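Local coordinates for protein endoglucanase (Komagataeibacter sucrofermentans, PDB 6VC5) that probably hydrolyses internal beta-1,4-glucosidic linkages in cellulose and related beta-glucans, at residues Ala101-Gly104 with Lys105-Arg109; Tyr112-Asp115 with Ala116-Ile119; Leu162-Ala165 with Phe166-Gly170. All blocks are in the same frame, centred on the assembly; numbering follows the deposited sequence.

Contact 1 of 3, residues Ala101-Gly104 with Lys105-Arg109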
ATOM      1  N   ALA A 101       7.010  13.653   0.734  1.00  6.68           N
ATOM      2  CA  ALA A 101       7.033  14.307   2.037  1.00  7.03           C
ATOM      3  C   ALA A 101       8.310  13.964   2.789  1.00  7.62           C
ATOM      4  O   ALA A 101       8.966  14.841   3.354  1.00  9.79           O
ATOM      5  CB  ALA A 101       5.804  13.901   2.848  1.00  8.46           C
ATOM      6  N   TRP A 102       8.682  12.681   2.811  1.00  6.59           N
ATOM      7  CA  TRP A 102       9.905  12.293   3.504  1.00  7.53           C
ATOM      8  C   TRP A 102      11.139  12.904   2.853  1.00  8.75           C
ATOM      9  O   TRP A 102      12.033  13.404   3.548  1.00  8.21           O
ATOM     10  CB  TRP A 102      10.033  10.780   3.490  1.00  7.56           C
ATOM     11  CG  TRP A 102       9.157  10.089   4.444  1.00  8.58           C
ATOM     12  CD1 TRP A 102       8.256  10.650   5.304  1.00  9.23           C
ATOM     13  CD2 TRP A 102       9.134   8.682   4.693  1.00  9.60           C
ATOM     14  NE1 TRP A 102       7.653   9.663   6.060  1.00  9.52           N
ATOM     15  CE2 TRP A 102       8.172   8.449   5.693  1.00 10.35           C
ATOM     16  CE3 TRP A 102       9.822   7.593   4.146  1.00  9.94           C
ATOM     17  CZ2 TRP A 102       7.894   7.168   6.179  1.00 11.90           C
ATOM     18  CZ3 TRP A 102       9.536   6.318   4.619  1.00 11.25           C
ATOM     19  CH2 TRP A 102       8.583   6.124   5.627  1.00 11.52           C
ATOM     20  N   ALA A 103      11.217  12.855   1.527  1.00  8.12           N
ATOM     21  CA  ALA A 103      12.365  13.415   0.818  1.00  8.38           C
ATOM     22  C   ALA A 103      12.456  14.918   1.022  1.00  8.78           C
ATOM     23  O   ALA A 103      13.554  15.468   1.178  1.00 10.25           O
ATOM     24  CB  ALA A 103      12.249  13.086  -0.670  1.00  7.58           C
ATOM     25  N   GLY A 104      11.320  15.607   1.001  1.00  8.71           N
ATOM     26  CA  GLY A 104      11.344  17.050   1.173  1.00  8.30           C
ATOM     27  C   GLY A 104      11.784  17.440   2.566  1.00 10.23           C
ATOM     28  O   GLY A 104      12.478  18.446   2.747  1.00 11.98           O
ATOM     29  N   LYS A 105      11.430  16.630   3.557  1.00 10.57           N
ATOM     30  CA  LYS A 105      11.845  16.913   4.923  1.00 11.52           C
ATOM     31  C   LYS A 105      13.329  16.611   5.119  1.00 11.71           C
ATOM     32  O   LYS A 105      14.083  17.456   5.618  1.00 14.01           O
ATOM     33  CB  LYS A 105      10.954  16.124   5.887  1.00 13.86           C
ATOM     34  CG  LYS A 105       9.593  16.792   6.040  1.00 16.85           C
ATOM     35  CD  LYS A 105       8.539  15.926   6.711  1.00 19.92           C
ATOM     36  CE  LYS A 105       7.297  16.770   6.998  1.00 24.23           C
ATOM     37  NZ  LYS A 105       6.214  16.020   7.691  1.00 27.24           N
ATOM     38  N   ARG A 106      13.779  15.435   4.684  1.00 12.09           N
ATOM     39  CA  ARG A 106      15.152  15.030   4.974  1.00 14.31           C
ATOM     40  C   ARG A 106      16.181  15.820   4.170  1.00 13.79           C
ATOM     41  O   ARG A 106      17.293  16.058   4.657  1.00 15.10           O
ATOM     42  CB  ARG A 106      15.303  13.529   4.749  1.00 17.52           C
ATOM     43  CG  ARG A 106      16.085  13.164   3.521  1.00 20.55           C
ATOM     44  CD  ARG A 106      17.316  12.391   3.914  1.00 22.37           C
ATOM     45  NE  ARG A 106      16.957  11.004   4.132  1.00 21.52           N
ATOM     46  CZ  ARG A 106      17.682  10.122   4.806  1.00 18.87           C
ATOM     47  NH1 ARG A 106      17.229   8.885   4.939  1.00 19.83           N
ATOM     48  NH2 ARG A 106      18.850  10.458   5.334  1.00 21.64           N
ATOM     49  N   TRP A 107      15.840  16.245   2.954  1.00 13.53           N
ATOM     50  CA  TRP A 107      16.771  16.977   2.103  1.00 13.13           C
ATOM     51  C   TRP A 107      16.441  18.462   2.012  1.00 13.95           C
ATOM     52  O   TRP A 107      17.078  19.184   1.236  1.00 15.56           O
ATOM     53  CB  TRP A 107      16.886  16.326   0.718  1.00 13.99           C
ATOM     54  CG  TRP A 107      17.486  14.929   0.777  1.00 14.41           C
ATOM     55  CD1 TRP A 107      18.644  14.557   1.405  1.00 16.51           C
ATOM     56  CD2 TRP A 107      16.948  13.731   0.191  1.00 13.89           C
ATOM     57  NE1 TRP A 107      18.858  13.205   1.243  1.00 17.01           N
ATOM     58  CE2 TRP A 107      17.833  12.678   0.500  1.00 15.83           C
ATOM     59  CE3 TRP A 107      15.808  13.453  -0.575  1.00 15.12           C
ATOM     60  CZ2 TRP A 107      17.606  11.361   0.084  1.00 15.97           C
ATOM     61  CZ3 TRP A 107      15.587  12.151  -0.989  1.00 15.67           C
ATOM     62  CH2 TRP A 107      16.484  11.121  -0.660  1.00 15.31           C
ATOM     63  N   LYS A 108      15.469  18.936   2.798  1.00 14.30           N
ATOM     64  CA  LYS A 108      15.148  20.366   2.901  1.00 15.45           C
ATOM     65  C   LYS A 108      14.699  20.941   1.559  1.00 14.71           C
ATOM     66  O   LYS A 108      15.097  22.040   1.168  1.00 17.32           O
ATOM     67  CB  LYS A 108      16.310  21.176   3.495  1.00 19.33           C
ATOM     68  CG  LYS A 108      16.838  20.621   4.818  1.00 22.24           C
ATOM     69  CD  LYS A 108      18.109  21.343   5.267  1.00 23.50           C
ATOM     70  CE  LYS A 108      19.313  20.886   4.461  1.00 27.23           C
ATOM     71  NZ  LYS A 108      19.332  19.398   4.310  1.00 27.70           N
ATOM     72  N   ARG A 109      13.854  20.190   0.852  1.00 11.97           N
ATOM     73  CA  ARG A 109      13.439  20.507  -0.509  1.00 12.02           C
ATOM     74  C   ARG A 109      11.964  20.895  -0.476  1.00 11.34           C
ATOM     75  O   ARG A 109      11.083  20.025  -0.487  1.00 10.51           O
ATOM     76  CB  ARG A 109      13.663  19.304  -1.418  1.00 14.17           C
ATOM     77  CG  ARG A 109      15.108  19.104  -1.826  1.00 14.96           C
ATOM     78  CD  ARG A 109      15.518  20.107  -2.892  1.00 15.18           C
ATOM     79  NE  ARG A 109      14.823  19.899  -4.157  1.00 16.61           N
ATOM     80  CZ  ARG A 109      15.317  19.195  -5.169  1.00 14.95           C
ATOM     81  NH1 ARG A 109      16.515  18.631  -5.055  1.00 17.17           N
ATOM     82  NH2 ARG A 109      14.622  19.065  -6.294  1.00 15.14           N
TER

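Contact 2 of 3, residues Tyr112-Asp115 with Ala116-Ile119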
ATOM      1  N   TYR A 112       9.589  19.374  -3.093  1.00  7.91           N
ATOM      2  CA  TYR A 112       9.064  18.032  -2.871  1.00  6.98           C
ATOM      3  C   TYR A 112       7.872  18.065  -1.921  1.00  8.42           C
ATOM      4  O   TYR A 112       6.911  17.305  -2.099  1.00  8.06           O
ATOM      5  CB  TYR A 112      10.162  17.109  -2.329  1.00  8.41           C
ATOM      6  CG  TYR A 112      11.263  16.706  -3.306  1.00  8.46           C
ATOM      7  CD1 TYR A 112      11.081  16.793  -4.677  1.00 10.23           C
ATOM      8  CD2 TYR A 112      12.483  16.224  -2.827  1.00  9.78           C
ATOM      9  CE1 TYR A 112      12.096  16.406  -5.562  1.00 11.03           C
ATOM     10  CE2 TYR A 112      13.495  15.837  -3.695  1.00 11.60           C
ATOM     11  CZ  TYR A 112      13.291  15.936  -5.059  1.00 11.32           C
ATOM     12  OH  TYR A 112      14.298  15.547  -5.924  1.00 14.70           O
ATOM     13  N   ILE A 113       7.897  18.960  -0.932  1.00  8.73           N
ATOM     14  CA  ILE A 113       6.748  19.106  -0.041  1.00  9.86           C
ATOM     15  C   ILE A 113       5.540  19.613  -0.816  1.00 10.52           C
ATOM     16  O   ILE A 113       4.423  19.119  -0.638  1.00  9.60           O
ATOM     17  CB  ILE A 113       7.101  20.028   1.143  1.00 11.78           C
ATOM     18  CG1 ILE A 113       8.294  19.456   1.913  1.00 13.03           C
ATOM     19  CG2 ILE A 113       5.891  20.220   2.046  1.00 11.65           C
ATOM     20  CD1 ILE A 113       8.023  18.119   2.547  1.00 15.09           C
ATOM     21  N   GLN A 114       5.741  20.608  -1.686  1.00 10.40           N
ATOM     22  CA  GLN A 114       4.630  21.090  -2.502  1.00 10.89           C
ATOM     23  C   GLN A 114       4.088  19.989  -3.406  1.00 10.04           C
ATOM     24  O   GLN A 114       2.871  19.874  -3.591  1.00 10.38           O
ATOM     25  CB  GLN A 114       5.049  22.280  -3.359  1.00 12.52           C
ATOM     26  CG  GLN A 114       3.845  22.921  -4.043  1.00 17.71           C
ATOM     27  CD  GLN A 114       2.729  23.249  -3.055  1.00 22.76           C
ATOM     28  OE1 GLN A 114       2.939  23.973  -2.077  1.00 24.46           O
ATOM     29  NE2 GLN A 114       1.539  22.702  -3.296  1.00 23.15           N
ATOM     30  N   ASP A 115       4.981  19.193  -3.999  1.00  9.97           N
ATOM     31  CA  ASP A 115       4.539  18.074  -4.831  1.00  9.99           C
ATOM     32  C   ASP A 115       3.649  17.125  -4.037  1.00  8.72           C
ATOM     33  O   ASP A 115       2.600  16.671  -4.528  1.00  8.47           O
ATOM     34  CB  ASP A 115       5.749  17.302  -5.375  1.00 13.01           C
ATOM     35  CG  ASP A 115       6.590  18.105  -6.361  1.00 17.89           C
ATOM     36  OD1 ASP A 115       6.041  19.003  -7.036  1.00 19.93           O
ATOM     37  OD2 ASP A 115       7.809  17.810  -6.478  1.00 19.50           O
ATOM     38  N   ALA A 116       4.059  16.803  -2.805  1.00  8.11           N
ATOM     39  CA  ALA A 116       3.270  15.912  -1.962  1.00  8.11           C
ATOM     40  C   ALA A 116       1.908  16.520  -1.652  1.00  7.85           C
ATOM     41  O   ALA A 116       0.878  15.839  -1.755  1.00  7.94           O
ATOM     42  CB  ALA A 116       4.034  15.602  -0.674  1.00  7.57           C
ATOM     43  N   MET A 117       1.885  17.808  -1.304  1.00  8.37           N
ATOM     44  CA  MET A 117       0.628  18.474  -0.965  1.00  9.22           C
ATOM     45  C   MET A 117      -0.319  18.539  -2.160  1.00  8.25           C
ATOM     46  O   MET A 117      -1.539  18.399  -1.992  1.00  9.49           O
ATOM     47  CB  MET A 117       0.914  19.859  -0.390  1.00 12.75           C
ATOM     48  CG  MET A 117       1.587  19.773   0.965  1.00 13.87           C
ATOM     49  SD  MET A 117       1.747  21.324   1.876  1.00 14.64           S
ATOM     50  CE  MET A 117       2.789  22.215   0.768  1.00 15.67           C
ATOM     51  N   ASN A 118       0.217  18.714  -3.369  1.00  7.68           N
ATOM     52  CA  ASN A 118      -0.632  18.685  -4.561  1.00  9.41           C
ATOM     53  C   ASN A 118      -1.298  17.323  -4.739  1.00  9.31           C
ATOM     54  O   ASN A 118      -2.496  17.249  -5.039  1.00  9.17           O
ATOM     55  CB  ASN A 118       0.178  19.042  -5.803  1.00 11.26           C
ATOM     56  CG  ASN A 118       0.549  20.512  -5.848  1.00 15.01           C
ATOM     57  OD1 ASN A 118      -0.047  21.331  -5.150  1.00 17.43           O
ATOM     58  ND2 ASN A 118       1.542  20.848  -6.659  1.00 17.49           N
ATOM     59  N   ILE A 119      -0.541  16.234  -4.552  1.00  7.55           N
ATOM     60  CA  ILE A 119      -1.127  14.896  -4.653  1.00  6.56           C
ATOM     61  C   ILE A 119      -2.181  14.692  -3.575  1.00  6.92           C
ATOM     62  O   ILE A 119      -3.286  14.198  -3.843  1.00  8.05           O
ATOM     63  CB  ILE A 119      -0.034  13.816  -4.573  1.00  5.85           C
ATOM     64  CG1 ILE A 119       0.967  13.978  -5.719  1.00  6.45           C
ATOM     65  CG2 ILE A 119      -0.656  12.417  -4.596  1.00  7.16           C
ATOM     66  CD1 ILE A 119       2.297  13.266  -5.474  1.00  8.77           C
TER
HETATM   67  O   HOH W   1       3.731  19.149  -7.867  1.00 39.40           O

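Contact 3 of 3, residues Leu162-Ala165 with Phe166-Gly170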
ATOM      1  N   LEU A 162      -1.697   8.819   5.146  1.00  8.69           N
ATOM      2  CA  LEU A 162      -2.813   9.647   5.601  1.00 10.86           C
ATOM      3  C   LEU A 162      -2.415  10.488   6.805  1.00 11.05           C
ATOM      4  O   LEU A 162      -2.815  11.652   6.912  1.00 10.78           O
ATOM      5  CB  LEU A 162      -4.032   8.770   5.912  1.00 11.44           C
ATOM      6  CG  LEU A 162      -4.565   7.912   4.762  1.00 15.77           C
ATOM      7  CD1 LEU A 162      -5.822   7.172   5.210  1.00 18.66           C
ATOM      8  CD2 LEU A 162      -4.846   8.758   3.544  1.00 18.43           C
ATOM      9  N   MET A 163      -1.626   9.918   7.724  1.00  9.94           N
ATOM     10  CA  MET A 163      -1.154  10.678   8.878  1.00 11.16           C
ATOM     11  C   MET A 163      -0.247  11.819   8.434  1.00 11.51           C
ATOM     12  O   MET A 163      -0.299  12.925   8.988  1.00 11.56           O
ATOM     13  CB  MET A 163      -0.376   9.749   9.819  1.00 14.75           C
ATOM     14  CG  MET A 163      -1.108   8.490  10.298  1.00 18.16           C
ATOM     15  SD  MET A 163      -0.384   7.788  11.802  1.00 23.78           S
ATOM     16  CE  MET A 163       1.199   7.192  11.278  1.00 24.61           C
ATOM     17  N   GLN A 164       0.608  11.560   7.440  1.00 11.52           N
ATOM     18  CA  GLN A 164       1.466  12.614   6.918  1.00 10.99           C
ATOM     19  C   GLN A 164       0.644  13.728   6.284  1.00 10.76           C
ATOM     20  O   GLN A 164       0.964  14.912   6.435  1.00 12.44           O
ATOM     21  CB  GLN A 164       2.444  12.027   5.898  1.00 13.59           C
ATOM     22  CG  GLN A 164       3.395  13.040   5.301  1.00 14.88           C
ATOM     23  CD  GLN A 164       4.370  13.600   6.315  1.00 18.17           C
ATOM     24  OE1 GLN A 164       4.520  14.817   6.445  1.00 22.49           O
ATOM     25  NE2 GLN A 164       5.038  12.718   7.041  1.00 22.61           N
ATOM     26  N   ALA A 165      -0.415  13.367   5.552  1.00  8.89           N
ATOM     27  CA  ALA A 165      -1.257  14.385   4.930  1.00 10.15           C
ATOM     28  C   ALA A 165      -1.882  15.296   5.983  1.00  9.93           C
ATOM     29  O   ALA A 165      -1.955  16.518   5.798  1.00 11.26           O
ATOM     30  CB  ALA A 165      -2.337  13.708   4.085  1.00 10.93           C
ATOM     31  N   PHE A 166      -2.321  14.724   7.103  1.00 10.47           N
ATOM     32  CA  PHE A 166      -2.856  15.551   8.182  1.00 11.63           C
ATOM     33  C   PHE A 166      -1.779  16.437   8.797  1.00 12.86           C
ATOM     34  O   PHE A 166      -2.037  17.608   9.117  1.00 14.13           O
ATOM     35  CB  PHE A 166      -3.498  14.689   9.265  1.00 13.76           C
ATOM     36  CG  PHE A 166      -4.061  15.499  10.395  1.00 14.79           C
ATOM     37  CD1 PHE A 166      -5.176  16.291  10.183  1.00 14.74           C
ATOM     38  CD2 PHE A 166      -3.459  15.497  11.643  1.00 15.78           C
ATOM     39  CE1 PHE A 166      -5.703  17.069  11.209  1.00 15.51           C
ATOM     40  CE2 PHE A 166      -3.978  16.273  12.677  1.00 16.75           C
ATOM     41  CZ  PHE A 166      -5.099  17.055  12.450  1.00 17.33           C
ATOM     42  N   ALA A 167      -0.578  15.891   8.997  1.00 13.48           N
ATOM     43  CA  ALA A 167       0.516  16.685   9.548  1.00 13.97           C
ATOM     44  C   ALA A 167       0.869  17.876   8.660  1.00 14.46           C
ATOM     45  O   ALA A 167       1.235  18.941   9.172  1.00 18.40           O
ATOM     46  CB  ALA A 167       1.736  15.791   9.772  1.00 14.05           C
ATOM     47  N   LEU A 168       0.752  17.722   7.338  1.00 13.20           N
ATOM     48  CA  LEU A 168       1.115  18.789   6.411  1.00 15.40           C
ATOM     49  C   LEU A 168       0.028  19.851   6.273  1.00 17.07           C
ATOM     50  O   LEU A 168       0.349  21.031   6.095  1.00 18.02           O
ATOM     51  CB  LEU A 168       1.424  18.194   5.036  1.00 14.44           C
ATOM     52  CG  LEU A 168       2.707  17.384   4.893  1.00 14.93           C
ATOM     53  CD1 LEU A 168       2.767  16.764   3.504  1.00 16.62           C
ATOM     54  CD2 LEU A 168       3.940  18.242   5.151  1.00 17.40           C
ATOM     55  N   THR A 169      -1.246  19.465   6.359  1.00 17.35           N
ATOM     56  CA  THR A 169      -2.361  20.342   6.014  1.00 18.26           C
ATOM     57  C   THR A 169      -3.178  20.805   7.207  1.00 18.55           C
ATOM     58  O   THR A 169      -3.784  21.877   7.141  1.00 19.22           O
ATOM     59  CB  THR A 169      -3.326  19.633   5.049  1.00 19.25           C
ATOM     60  OG1 THR A 169      -3.909  18.498   5.703  1.00 17.95           O
ATOM     61  CG2 THR A 169      -2.607  19.158   3.799  1.00 20.16           C
ATOM     62  N   GLY A 170      -3.231  20.021   8.280  1.00 19.48           N
ATOM     63  CA  GLY A 170      -4.160  20.296   9.357  1.00 20.84           C
ATOM     64  C   GLY A 170      -5.622  20.140   8.999  1.00 21.54           C
ATOM     65  O   GLY A 170      -6.480  20.585   9.769  1.00 22.26           O
TER

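Contact 1 of 3, residues Ala101-Gly104 with Lys105-Arg109
Gly104 and Arg109 meet backbone to backbone where helix 90-106 runs out: Arg109 N donates to Gly104 O at 2.9 Å, lying in the carbonyl plane on a lone pair with a C=O...N angle of 131°. The turn is too tight there for a side chain, since a CB on Gly104 would run into the carbonyl oxygen of Arg109. With the left-handed backbone of Lys108 and a weak bond from Lys108 N to Lys105 O (3.5 Å), this makes a Schellman motif ending the helix. One turn earlier, Lys105 N still bonds regularly to Ala101 O. The aliphatic part of Lys105 stays over that same carbonyl, CG 3.4 Å from Ala101 O, because CG sits beside the backbone N (chi1 -77°). The chain then extends away, carrying NZ to a probable hydrogen bond with Gln164 OE1 on helix 159-169. Ala103 works on another side of the helix: its CB touches Trp107 CZ3 at 3.5 Å, approaching the indole obliquely, while Trp107 CE3 lies equally near Ala103 O. One face of the indole carries Arg106 CG, 3.3 Å above the plane and displaced toward the rim; the guanidinium beyond reaches Ala44 O through NH1.

Contact 2 of 3, residues Tyr112-Asp115 with Ala116-Ile119
The amides of Gln114 and Asn118 meet one helical turn apart with their planes 47° from each other. Gln114 NE2 donates to Asn118 OD1 at 2.8 Å. The acceptor lies close to the Gln114 amide plane, but the donor sits 52° above the Asn118 carbonyl plane and so off its lone pairs. The third flat group, the Tyr112 ring, has Asp115 OD2 in plane at its edge; it also meets Phe52 and Trp56 and makes a cation-pi contact with Arg109. Asp115 OD2 takes a weak hydrogen bond from Trp56 NE1. Gln114 reaches Asn118 by placing CG anti to its backbone N (chi1 -171°) and bending at chi2, which carries the amide forward along the helix. The other end of that amide, OE1, has Met117 CE against it at 3.3 Å; this methyl also packs on Ile113 CG2 at 3.9 Å. Asn118 ND2 donates to a water (3.0 Å) that in turn donates to Asp115 OD1 over a short 2.5 Å, so both ends of the Asn118 amide are engaged. A Gln114-Asn118 pair at i and i+4 on the exposed side, with the buried Tyr112 and Ile119 turned to Leu100 of helix 90-106, marks an amphipathic helix in the alpha/alpha-barrel fold of family 8.

Contact 3 of 3, residues Leu162-Ala165 with Phe166-Gly170
In the C-terminal turn of helix 159-169, Ala165 O is gripped by Thr169 twice. Thr169 OG1 donates to Ala165 O at 2.8 Å and Thr169 N at 3.1 Å, from opposite faces of the carbonyl plane; a weak third bond comes from Leu168 N. The hydroxyl reaches back because OG1 stands between the backbone N and the carbonyl carbon (chi1 64°). The same hydroxyl oxygen is also hydrogen-bonded to Asp171 N, just past the helix, so one threonine ties the last turn to the chain leaving it. Gly170, whose positive phi breaks the spiral, closes the end with a bond from its N to Phe166 O (2.8 Å). Gln164 and Leu168 pack one turn apart: Leu168 CG lies 3.5 Å from Gln164 OE1, with CD2 at 3.7 Å, beside an oxygen that probably accepts a hydrogen bond from Lys105 NZ. Were Leu168 cut back to an alanine, the branch beside Gln164 OE1 would go and a gap is likely to open against Met117 and Tyr120. Three neighbouring helices pack on it: Leu162 and Ala165 touch Trp174 of helix 172-187, Gln164 lies against Leu98, Ala101 and Trp102 of helix 90-106, and Leu168 meets Met117 and Tyr120 of helix 110-126.

How the contacts relate
The three contacts come in series along the chain, on helices 90-106, 110-126 and 159-169, and gather on the same side of the molecule, 17 to 21 Å from its centre. The first two helices are consecutive; contact 1 covers the last turns and C-terminal end of the former and contact 2 lies early in the latter, their centres about 11 Å apart. Gly104 CA sits 3.7 Å from Tyr112 CB, consistent with the glycine allowing a close approach of the two helices. Strands intervene before contact 3, whose centre is about 11 Å from contact 2 and 15 Å from contact 1. Contact 3 packs on both other helices, with Ile113 CG2 4.2 Å from Leu168 CD2, joining all three within the family 8 barrel.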